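PDB 1IHN: uncharacterized protein from Methanothermobacter thermautotrophicus, which is of unknown function, belongs to the DUF498/DUF598 family and adopts a fold described as novel. Local coordinates for residues R20-R34 and A101-C113. Sequence-based numbering, arbitrary orientation.
Sequences RSDIVVHVDGSVTPR and AGRRVAAIIHVTC
D22 and H110 meet just beyond the ends of two antiparallel strands, 23-25 and 105-109, that form neighbouring strands of a mixed sheet. H110 ND1 donates to D22 OD2 at 2.5 Å, in its own ring plane and on the syn lone pair, although ring and carboxylate stand nearly perpendicular. The same oxygen takes R34 NH1 at 2.8 Å in a salt bridge. R34 reaches it on an extended chain whose CG lies anti to the backbone N (chi1 176°), with CD passing I108 CG2; its NE forms a salt bridge with E53 and its NH2 bonds S46 O. D22 OD1 receives V111 N at 3.0 Å from above the carboxylate plane. Between these ends the ladder is tight: I23 exchanges two backbone bonds with I109 and V25 two with A107, the shortest from V25 N to A107 O at 2.6 Å. V24 and I108 pack against helix 52-58, V25 against Y95 of helix 88-100, so a helix packs on each face of the strand pair here. At the far end waters bridge H26 and V27 to V105, and V27 CG1 sits over the guanidinium centre of exposed R104, itself tied to E60. The three donors would be expected to stabilise the buried carboxylate's charge, while the near-straight ND1 bond probably sets the ring's rotation.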
ATOM      1  N   ARG A  20       4.521  11.321   4.079  1.00 31.16           N
ATOM      2  CA  ARG A  20       5.915  10.948   4.275  1.00 33.13           C
ATOM      3  C   ARG A  20       6.055   9.768   5.226  1.00 35.25           C
ATOM      4  O   ARG A  20       7.117   9.532   5.794  1.00 37.81           O
ATOM      5  CB  ARG A  20       6.709  12.148   4.792  1.00 35.91           C
ATOM      6  CG  ARG A  20       6.741  13.326   3.823  1.00 42.09           C
ATOM      7  CD  ARG A  20       7.556  14.476   4.388  1.00 53.61           C
ATOM      8  NE  ARG A  20       7.633  15.607   3.468  1.00 64.21           N
ATOM      9  CZ  ARG A  20       8.223  16.765   3.752  1.00 70.17           C
ATOM     10  NH1 ARG A  20       8.791  16.952   4.938  1.00 71.73           N
ATOM     11  NH2 ARG A  20       8.245  17.738   2.853  1.00 70.75           N
ATOM     12  N   SER A  21       4.963   9.034   5.393  1.00 36.86           N
ATOM     13  CA  SER A  21       4.941   7.858   6.246  1.00 36.55           C
ATOM     14  C   SER A  21       4.148   6.799   5.492  1.00 31.99           C
ATOM     15  O   SER A  21       3.475   7.118   4.514  1.00 29.96           O
ATOM     16  CB  SER A  21       4.269   8.190   7.579  1.00 41.67           C
ATOM     17  OG  SER A  21       2.993   8.769   7.368  1.00 56.16           O
ATOM     18  N   ASP A  22       4.228   5.544   5.926  1.00 29.26           N
ATOM     19  CA  ASP A  22       3.496   4.473   5.253  1.00 28.07           C
ATOM     20  C   ASP A  22       1.989   4.676   5.370  1.00 28.46           C
ATOM     21  O   ASP A  22       1.488   5.065   6.420  1.00 27.14           O
ATOM     22  CB  ASP A  22       3.880   3.118   5.842  1.00 28.19           C
ATOM     23  CG  ASP A  22       5.270   2.677   5.428  1.00 31.26           C
ATOM     24  OD1 ASP A  22       6.035   3.519   4.913  1.00 35.27           O
ATOM     25  OD2 ASP A  22       5.598   1.489   5.629  1.00 27.63           O
ATOM     26  N   ILE A  23       1.265   4.400   4.290  1.00 26.61           N
ATOM     27  CA  ILE A  23      -0.177   4.585   4.305  1.00 25.14           C
ATOM     28  C   ILE A  23      -0.965   3.448   3.689  1.00 24.41           C
ATOM     29  O   ILE A  23      -0.436   2.613   2.948  1.00 21.57           O
ATOM     30  CB  ILE A  23      -0.598   5.877   3.553  1.00 19.10           C
ATOM     31  CG1 ILE A  23      -0.157   5.794   2.088  1.00 25.52           C
ATOM     32  CG2 ILE A  23       0.020   7.107   4.227  1.00 20.00           C
ATOM     33  CD1 ILE A  23      -0.689   6.921   1.202  1.00 25.53           C
ATOM     34  N   VAL A  24      -2.248   3.445   4.016  1.00 22.60           N
ATOM     35  CA  VAL A  24      -3.199   2.478   3.503  1.00 24.34           C
ATOM     36  C   VAL A  24      -4.220   3.286   2.695  1.00 29.30           C
ATOM     37  O   VAL A  24      -4.827   4.228   3.216  1.00 20.73           O
ATOM     38  CB  VAL A  24      -3.957   1.763   4.644  1.00 26.42           C
ATOM     39  CG1 VAL A  24      -5.046   0.861   4.063  1.00 20.78           C
ATOM     40  CG2 VAL A  24      -2.983   0.956   5.497  1.00 23.12           C
ATOM     41  N   VAL A  25      -4.384   2.941   1.422  1.00 30.72           N
ATOM     42  CA  VAL A  25      -5.363   3.616   0.582  1.00 30.79           C
ATOM     43  C   VAL A  25      -6.579   2.687   0.477  1.00 29.31           C
ATOM     44  O   VAL A  25      -6.490   1.570  -0.036  1.00 25.70           O
ATOM     45  CB  VAL A  25      -4.790   3.922  -0.822  1.00 31.34           C
ATOM     46  CG1 VAL A  25      -5.844   4.604  -1.679  1.00 24.09           C
ATOM     47  CG2 VAL A  25      -3.576   4.831  -0.694  1.00 33.02           C
ATOM     48  N   HIS A  26      -7.707   3.159   0.994  1.00 26.25           N
ATOM     49  CA  HIS A  26      -8.947   2.398   0.997  1.00 21.89           C
ATOM     50  C   HIS A  26      -9.694   2.482  -0.340  1.00 25.14           C
ATOM     51  O   HIS A  26      -9.462   3.386  -1.142  1.00 25.55           O
ATOM     52  CB  HIS A  26      -9.818   2.901   2.152  1.00 21.29           C
ATOM     53  CG  HIS A  26      -9.167   2.748   3.493  1.00 18.57           C
ATOM     54  ND1 HIS A  26      -9.302   1.612   4.262  1.00 18.71           N
ATOM     55  CD2 HIS A  26      -8.299   3.548   4.159  1.00 27.10           C
ATOM     56  CE1 HIS A  26      -8.545   1.716   5.339  1.00 24.62           C
ATOM     57  NE2 HIS A  26      -7.924   2.881   5.301  1.00 22.37           N
ATOM     58  N   VAL A  27     -10.587   1.527  -0.571  1.00 25.78           N
ATOM     59  CA  VAL A  27     -11.358   1.468  -1.807  1.00 31.37           C
ATOM     60  C   VAL A  27     -12.069   2.773  -2.153  1.00 32.46           C
ATOM     61  O   VAL A  27     -12.149   3.148  -3.321  1.00 33.95           O
ATOM     62  CB  VAL A  27     -12.400   0.329  -1.738  1.00 40.63           C
ATOM     63  CG1 VAL A  27     -13.388   0.439  -2.891  1.00 44.98           C
ATOM     64  CG2 VAL A  27     -11.687  -1.017  -1.787  1.00 37.48           C
ATOM     65  N   ASP A  28     -12.573   3.468  -1.140  1.00 31.08           N
ATOM     66  CA  ASP A  28     -13.290   4.722  -1.355  1.00 34.71           C
ATOM     67  C   ASP A  28     -12.410   5.972  -1.495  1.00 37.71           C
ATOM     68  O   ASP A  28     -12.928   7.086  -1.609  1.00 37.33           O
ATOM     69  CB  ASP A  28     -14.290   4.939  -0.216  1.00 39.60           C
ATOM     70  CG  ASP A  28     -13.621   4.976   1.145  1.00 44.25           C
ATOM     71  OD1 ASP A  28     -12.371   5.011   1.198  1.00 37.17           O
ATOM     72  OD2 ASP A  28     -14.348   4.975   2.162  1.00 54.87           O
ATOM     73  N   GLY A  29     -11.092   5.801  -1.473  1.00 35.48           N
ATOM     74  CA  GLY A  29     -10.213   6.952  -1.611  1.00 27.78           C
ATOM     75  C   GLY A  29      -9.663   7.474  -0.295  1.00 32.72           C
ATOM     76  O   GLY A  29      -8.818   8.369  -0.284  1.00 26.70           O
ATOM     77  N   SER A  30     -10.146   6.927   0.818  1.00 31.57           N
ATOM     78  CA  SER A  30      -9.679   7.343   2.135  1.00 30.99           C
ATOM     79  C   SER A  30      -8.247   6.876   2.383  1.00 30.82           C
ATOM     80  O   SER A  30      -7.770   5.926   1.764  1.00 27.39           O
ATOM     81  CB  SER A  30     -10.585   6.775   3.232  1.00 29.02           C
ATOM     82  OG  SER A  30     -11.870   7.364   3.196  1.00 36.47           O
ATOM     83  N   VAL A  31      -7.569   7.556   3.297  1.00 26.37           N
ATOM     84  CA  VAL A  31      -6.205   7.225   3.644  1.00 26.29           C
ATOM     85  C   VAL A  31      -6.056   7.149   5.157  1.00 28.30           C
ATOM     86  O   VAL A  31      -6.513   8.036   5.873  1.00 30.37           O
ATOM     87  CB  VAL A  31      -5.215   8.295   3.148  1.00 30.03           C
ATOM     88  CG1 VAL A  31      -3.825   7.984   3.674  1.00 16.40           C
ATOM     89  CG2 VAL A  31      -5.220   8.363   1.630  1.00 30.72           C
ATOM     90  N   THR A  32      -5.422   6.082   5.632  1.00 26.49           N
ATOM     91  CA  THR A  32      -5.167   5.907   7.054  1.00 26.26           C
ATOM     92  C   THR A  32      -3.720   5.458   7.216  1.00 27.32           C
ATOM     93  O   THR A  32      -3.107   4.931   6.276  1.00 24.13           O
ATOM     94  CB  THR A  32      -6.095   4.855   7.695  1.00 28.17           C
ATOM     95  OG1 THR A  32      -5.953   3.603   7.014  1.00 27.97           O
ATOM     96  CG2 THR A  32      -7.543   5.314   7.628  1.00 28.84           C
ATOM     97  N   PRO A  33      -3.143   5.681   8.404  1.00 25.85           N
ATOM     98  CA  PRO A  33      -1.757   5.289   8.662  1.00 29.49           C
ATOM     99  C   PRO A  33      -1.613   3.774   8.629  1.00 28.34           C
ATOM    100  O   PRO A  33      -2.500   3.051   9.086  1.00 25.28           O
ATOM    101  CB  PRO A  33      -1.491   5.845  10.067  1.00 31.30           C
ATOM    102  CG  PRO A  33      -2.473   6.978  10.192  1.00 35.58           C
ATOM    103  CD  PRO A  33      -3.710   6.390   9.562  1.00 29.91           C
ATOM    104  N   ARG A  34      -0.501   3.295   8.090  1.00 23.93           N
ATOM    105  CA  ARG A  34      -0.264   1.863   8.053  1.00 26.64           C
ATOM    106  C   ARG A  34      -0.113   1.390   9.500  1.00 27.57           C
ATOM    107  O   ARG A  34       0.515   2.059  10.314  1.00 25.93           O
ATOM    108  CB  ARG A  34       1.011   1.553   7.267  1.00 26.01           C
ATOM    109  CG  ARG A  34       1.360   0.083   7.264  1.00 31.31           C
ATOM    110  CD  ARG A  34       2.719  -0.194   6.646  1.00 21.05           C
ATOM    111  NE  ARG A  34       3.155  -1.528   7.029  1.00 24.20           N
ATOM    112  CZ  ARG A  34       4.418  -1.926   7.100  1.00 26.33           C
ATOM    113  NH1 ARG A  34       5.409  -1.094   6.797  1.00 29.91           N
ATOM    114  NH2 ARG A  34       4.688  -3.147   7.539  1.00 21.94           N
ATOM    115  N   ALA A 101      -9.262   2.705 -14.514  1.00 51.16           N
ATOM    116  CA  ALA A 101     -10.178   1.824 -15.225  1.00 51.09           C
ATOM    117  C   ALA A 101     -11.476   1.608 -14.447  1.00 50.83           C
ATOM    118  O   ALA A 101     -12.381   0.933 -14.926  1.00 55.68           O
ATOM    119  CB  ALA A 101      -9.504   0.488 -15.505  1.00 45.70           C
ATOM    120  N   GLY A 102     -11.561   2.177 -13.248  1.00 50.42           N
ATOM    121  CA  GLY A 102     -12.763   2.032 -12.440  1.00 49.06           C
ATOM    122  C   GLY A 102     -12.789   0.865 -11.461  1.00 51.40           C
ATOM    123  O   GLY A 102     -13.808   0.634 -10.806  1.00 51.87           O
ATOM    124  N   ARG A 103     -11.682   0.131 -11.346  1.00 49.29           N
ATOM    125  CA  ARG A 103     -11.610  -1.017 -10.439  1.00 47.33           C
ATOM    126  C   ARG A 103     -11.602  -0.643  -8.959  1.00 42.64           C
ATOM    127  O   ARG A 103     -11.041   0.383  -8.577  1.00 43.55           O
ATOM    128  CB  ARG A 103     -10.356  -1.850 -10.729  1.00 51.47           C
ATOM    129  CG  ARG A 103     -10.304  -2.496 -12.106  1.00 59.54           C
ATOM    130  CD  ARG A 103     -11.613  -3.190 -12.441  1.00 62.75           C
ATOM    131  NE  ARG A 103     -12.561  -2.277 -13.075  1.00 67.83           N
ATOM    132  CZ  ARG A 103     -13.877  -2.468 -13.105  1.00 68.68           C
ATOM    133  NH1 ARG A 103     -14.403  -3.540 -12.530  1.00 75.72           N
ATOM    134  NH2 ARG A 103     -14.665  -1.593 -13.716  1.00 70.87           N
ATOM    135  N   ARG A 104     -12.239  -1.473  -8.134  1.00 41.83           N
ATOM    136  CA  ARG A 104     -12.257  -1.244  -6.687  1.00 42.39           C
ATOM    137  C   ARG A 104     -10.859  -1.643  -6.234  1.00 39.95           C
ATOM    138  O   ARG A 104     -10.591  -2.823  -5.994  1.00 35.36           O
ATOM    139  CB  ARG A 104     -13.283  -2.143  -5.988  1.00 41.00           C
ATOM    140  CG  ARG A 104     -14.734  -1.743  -6.182  1.00 50.26           C
ATOM    141  CD  ARG A 104     -15.681  -2.747  -5.525  1.00 49.31           C
ATOM    142  NE  ARG A 104     -15.676  -2.693  -4.063  1.00 50.09           N
ATOM    143  CZ  ARG A 104     -16.187  -1.696  -3.343  1.00 49.76           C
ATOM    144  NH1 ARG A 104     -16.746  -0.654  -3.945  1.00 56.64           N
ATOM    145  NH2 ARG A 104     -16.158  -1.747  -2.019  1.00 44.33           N
ATOM    146  N   VAL A 105      -9.969  -0.663  -6.139  1.00 39.28           N
ATOM    147  CA  VAL A 105      -8.592  -0.929  -5.743  1.00 36.54           C
ATOM    148  C   VAL A 105      -8.243  -0.330  -4.388  1.00 32.85           C
ATOM    149  O   VAL A 105      -8.730   0.733  -4.016  1.00 29.13           O
ATOM    150  CB  VAL A 105      -7.597  -0.367  -6.785  1.00 40.08           C
ATOM    151  CG1 VAL A 105      -6.196  -0.912  -6.521  1.00 33.12           C
ATOM    152  CG2 VAL A 105      -8.059  -0.716  -8.183  1.00 42.96           C
ATOM    153  N   ALA A 106      -7.388  -1.035  -3.658  1.00 36.49           N
ATOM    154  CA  ALA A 106      -6.924  -0.600  -2.354  1.00 34.27           C
ATOM    155  C   ALA A 106      -5.424  -0.865  -2.336  1.00 32.83           C
ATOM    156  O   ALA A 106      -4.929  -1.708  -3.085  1.00 30.07           O
ATOM    157  CB  ALA A 106      -7.616  -1.390  -1.257  1.00 31.94           C
ATOM    158  N   ALA A 107      -4.697  -0.151  -1.487  1.00 28.62           N
ATOM    159  CA  ALA A 107      -3.260  -0.345  -1.424  1.00 27.48           C
ATOM    160  C   ALA A 107      -2.645  -0.037  -0.072  1.00 25.79           C
ATOM    161  O   ALA A 107      -3.222   0.673   0.751  1.00 28.73           O
ATOM    162  CB  ALA A 107      -2.576   0.503  -2.503  1.00 23.23           C
ATOM    163  N   ILE A 108      -1.472  -0.614   0.147  1.00 22.16           N
ATOM    164  CA  ILE A 108      -0.693  -0.386   1.350  1.00 21.90           C
ATOM    165  C   ILE A 108       0.657  -0.019   0.754  1.00 25.81           C
ATOM    166  O   ILE A 108       1.272  -0.817   0.046  1.00 24.22           O
ATOM    167  CB  ILE A 108      -0.551  -1.654   2.223  1.00 24.08           C
ATOM    168  CG1 ILE A 108      -1.930  -2.117   2.704  1.00 19.33           C
ATOM    169  CG2 ILE A 108       0.363  -1.355   3.402  1.00 16.28           C
ATOM    170  CD1 ILE A 108      -1.903  -3.288   3.673  1.00 32.57           C
ATOM    171  N   ILE A 109       1.095   1.204   1.025  1.00 25.48           N
ATOM    172  CA  ILE A 109       2.342   1.716   0.490  1.00 28.29           C
ATOM    173  C   ILE A 109       3.423   1.928   1.536  1.00 27.18           C
ATOM    174  O   ILE A 109       3.181   2.524   2.585  1.00 29.16           O
ATOM    175  CB  ILE A 109       2.108   3.071  -0.215  1.00 32.45           C
ATOM    176  CG1 ILE A 109       1.030   2.926  -1.297  1.00 21.91           C
ATOM    177  CG2 ILE A 109       3.426   3.602  -0.770  1.00 28.55           C
ATOM    178  CD1 ILE A 109       1.433   2.076  -2.487  1.00 28.27           C
ATOM    179  N   HIS A 110       4.621   1.442   1.227  1.00 29.75           N
ATOM    180  CA  HIS A 110       5.784   1.600   2.096  1.00 32.54           C
ATOM    181  C   HIS A 110       6.632   2.659   1.389  1.00 35.80           C
ATOM    182  O   HIS A 110       7.057   2.457   0.249  1.00 33.34           O
ATOM    183  CB  HIS A 110       6.541   0.272   2.199  1.00 34.85           C
ATOM    184  CG  HIS A 110       7.747   0.320   3.087  1.00 40.26           C
ATOM    185  ND1 HIS A 110       7.706   0.802   4.376  1.00 35.34           N
ATOM    186  CD2 HIS A 110       9.018  -0.104   2.882  1.00 40.95           C
ATOM    187  CE1 HIS A 110       8.899   0.670   4.931  1.00 33.83           C
ATOM    188  NE2 HIS A 110       9.712   0.124   4.047  1.00 40.55           N
ATOM    189  N   VAL A 111       6.868   3.787   2.054  1.00 36.20           N
ATOM    190  CA  VAL A 111       7.632   4.875   1.440  1.00 44.56           C
ATOM    191  C   VAL A 111       9.158   4.813   1.503  1.00 47.55           C
ATOM    192  O   VAL A 111       9.829   5.584   0.822  1.00 50.55           O
ATOM    193  CB  VAL A 111       7.189   6.247   1.999  1.00 44.41           C
ATOM    194  CG1 VAL A 111       5.775   6.552   1.537  1.00 42.49           C
ATOM    195  CG2 VAL A 111       7.271   6.246   3.524  1.00 40.42           C
ATOM    196  N   THR A 112       9.708   3.914   2.312  1.00 50.45           N
ATOM    197  CA  THR A 112      11.160   3.787   2.423  1.00 49.83           C
ATOM    198  C   THR A 112      11.603   2.402   1.966  1.00 54.16           C
ATOM    199  O   THR A 112      10.834   1.673   1.341  1.00 55.60           O
ATOM    200  CB  THR A 112      11.640   4.003   3.877  1.00 42.21           C
ATOM    201  OG1 THR A 112      11.014   3.043   4.736  1.00 42.47           O
ATOM    202  CG2 THR A 112      11.296   5.403   4.354  1.00 37.84           C
ATOM    203  N   CYS A 113      12.843   2.039   2.279  1.00 58.10           N
ATOM    204  CA  CYS A 113      13.370   0.734   1.899  1.00 64.56           C
ATOM    205  C   CYS A 113      12.936  -0.348   2.889  1.00 67.20           C
ATOM    206  O   CYS A 113      12.227  -1.280   2.455  1.00 70.40           O
ATOM    207  CB  CYS A 113      14.902   0.782   1.807  1.00 67.70           C
ATOM    208  SG  CYS A 113      15.760   1.375   3.295  1.00 72.79           S
ATOM    209  OXT CYS A 113      13.295  -0.253   4.081  1.00 65.08           O
TER
HETATM  210  O   HOH W   1      -9.089   3.294  -3.969  1.00 38.58           O
HETATM  211  O   HOH W   2     -11.184   1.899  -5.815  1.00 39.05           O